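Local coordinates for putative tautomerase (Streptomyces achromogenes, PDB 3RY0), which is a putative tautomerase of the MIF clan, a small protein that assembles as a hexamer, at residues A[48-51]-A[56-59]. Residues are numbered along the deposited sequence; the frame is centred on the assembly and turned at random.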
loop_
_atom_site.group_PDB
_atom_site.type_symbol
_atom_site.label_atom_id
_atom_site.label_comp_id
_atom_site.label_asym_id
_atom_site.label_seq_id
_atom_site.Cartn_x
_atom_site.Cartn_y
_atom_site.Cartn_z
ATOM N N GLU A 48 -13.633 -13.405 -2.504
ATOM C CA GLU A 48 -14.651 -12.889 -1.581
ATOM C C GLU A 48 -14.218 -11.573 -1.022
ATOM O O GLU A 48 -15.026 -10.867 -0.414
ATOM C CB GLU A 48 -14.868 -13.860 -0.399
ATOM C CG GLU A 48 -15.439 -15.193 -0.773
ATOM C CD GLU A 48 -14.492 -16.154 -1.410
ATOM O OE1 GLU A 48 -13.229 -15.985 -1.262
ATOM O OE2 GLU A 48 -15.061 -17.051 -2.094
ATOM N N ARG A 49 -12.950 -11.165 -1.239
ATOM C CA ARG A 49 -12.420 -9.944 -0.631
ATOM C C ARG A 49 -12.036 -8.932 -1.666
ATOM O O ARG A 49 -11.400 -7.883 -1.352
ATOM C CB ARG A 49 -11.258 -10.272 0.285
ATOM C CG ARG A 49 -11.664 -11.100 1.461
ATOM C CD ARG A 49 -10.515 -11.222 2.469
ATOM N NE ARG A 49 -10.916 -12.181 3.502
ATOM C CZ ARG A 49 -10.084 -13.024 4.125
ATOM N NH1 ARG A 49 -8.793 -13.077 3.790
ATOM N NH2 ARG A 49 -10.571 -13.868 5.039
ATOM N N TRP A 50 -12.451 -9.097 -2.915
ATOM C CA TRP A 50 -12.213 -8.176 -4.031
ATOM C C TRP A 50 -13.534 -7.790 -4.526
ATOM O O TRP A 50 -14.308 -8.702 -4.936
ATOM C CB TRP A 50 -11.387 -8.885 -5.090
ATOM C CG TRP A 50 -10.911 -8.021 -6.213
ATOM C CD1 TRP A 50 -11.628 -7.144 -7.021
ATOM C CD2 TRP A 50 -9.555 -7.941 -6.695
ATOM N NE1 TRP A 50 -10.829 -6.538 -7.962
ATOM C CE2 TRP A 50 -9.528 -7.022 -7.768
ATOM C CE3 TRP A 50 -8.375 -8.656 -6.380
ATOM C CZ2 TRP A 50 -8.355 -6.734 -8.470
ATOM C CZ3 TRP A 50 -7.228 -8.320 -7.066
ATOM C CH2 TRP A 50 -7.216 -7.365 -8.065
ATOM N N PHE A 51 -13.869 -6.515 -4.515
ATOM C CA PHE A 51 -15.236 -6.018 -4.973
ATOM C C PHE A 51 -15.087 -5.104 -6.172
ATOM O O PHE A 51 -14.172 -4.294 -6.274
ATOM C CB PHE A 51 -15.938 -5.247 -3.824
ATOM C CG PHE A 51 -16.125 -6.072 -2.551
ATOM C CD1 PHE A 51 -17.380 -6.582 -2.302
ATOM C CD2 PHE A 51 -15.050 -6.276 -1.610
ATOM C CE1 PHE A 51 -17.560 -7.349 -1.220
ATOM C CE2 PHE A 51 -15.216 -7.062 -0.543
ATOM C CZ PHE A 51 -16.530 -7.642 -0.290
ATOM N N SER A 56 -18.667 -8.824 -4.616
ATOM C CA SER A 56 -17.356 -9.516 -4.639
ATOM C C SER A 56 -17.181 -10.247 -5.925
ATOM O O SER A 56 -18.186 -10.579 -6.638
ATOM C CB SER A 56 -17.242 -10.491 -3.480
ATOM O OG SER A 56 -18.028 -11.614 -3.759
ATOM N N VAL A 57 -15.960 -10.484 -6.366
ATOM C CA VAL A 57 -15.650 -11.344 -7.552
ATOM C C VAL A 57 -16.334 -12.685 -7.386
ATOM O O VAL A 57 -16.884 -13.190 -8.370
ATOM C CB VAL A 57 -14.152 -11.430 -7.723
ATOM C CG1 VAL A 57 -13.833 -12.453 -8.860
ATOM C CG2 VAL A 57 -13.591 -10.022 -8.170
ATOM N N ALA A 58 -16.348 -13.235 -6.200
ATOM C CA ALA A 58 -17.057 -14.522 -5.993
ATOM C C ALA A 58 -18.502 -14.373 -6.379
ATOM O O ALA A 58 -19.005 -15.276 -7.116
ATOM C CB ALA A 58 -16.912 -14.916 -4.569
ATOM N N GLU A 59 -19.167 -13.314 -5.920
ATOM C CA GLU A 59 -20.675 -13.098 -6.205
ATOM C C GLU A 59 -20.888 -12.862 -7.687
ATOM O O GLU A 59 -21.823 -13.477 -8.295
ATOM C CB GLU A 59 -21.201 -11.945 -5.339
ATOM C CG GLU A 59 -22.766 -11.731 -5.399
ATOM C CD GLU A 59 -23.366 -10.662 -4.451
ATOM O OE1 GLU A 59 -24.536 -10.280 -4.681
ATOM O OE2 GLU A 59 -22.773 -10.220 -3.449
#
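A short beta hairpin running straight into a C-terminal helix joins F51 to S56, an antiparallel non-hydrogen-bonded pair with CA atoms 4.1 Å apart. Between the two segments the backbone hydrogen bond is V57 N to W50 O, 2.8 Å long with an N-H...O angle of 156°; just beyond them A58 bonds through its backbone with P47. S56 CA also makes a CA-H...O contact to W50 O at 3.2 Å, with 134° at the hydrogen. S56 CB sits over one face of the F51 ring, 3.9 Å from F51 CE1; with CG anti to the carbonyl carbon (chi1 -58°), the ring comes back toward S56 although its CB points away. The W50 and V57 side chains run alongside each other, V57 CG2 3.7 Å from W50 CD1, and both reach L8 of strand 2-8. Farther along, the carboxylate of E48 meets the A58 methyl, E48 OE2 to A58 CB 3.8 Å. S56, at the N-cap, accepts from E59 N with OG at 3.0 Å, capping the first turn of helix 57-62. W50 and F51 also pair with a strand of the second subunit, so this is a hairpin that extends a neighbour's sheet, as in the hexameric tautomerases of the MIF clan.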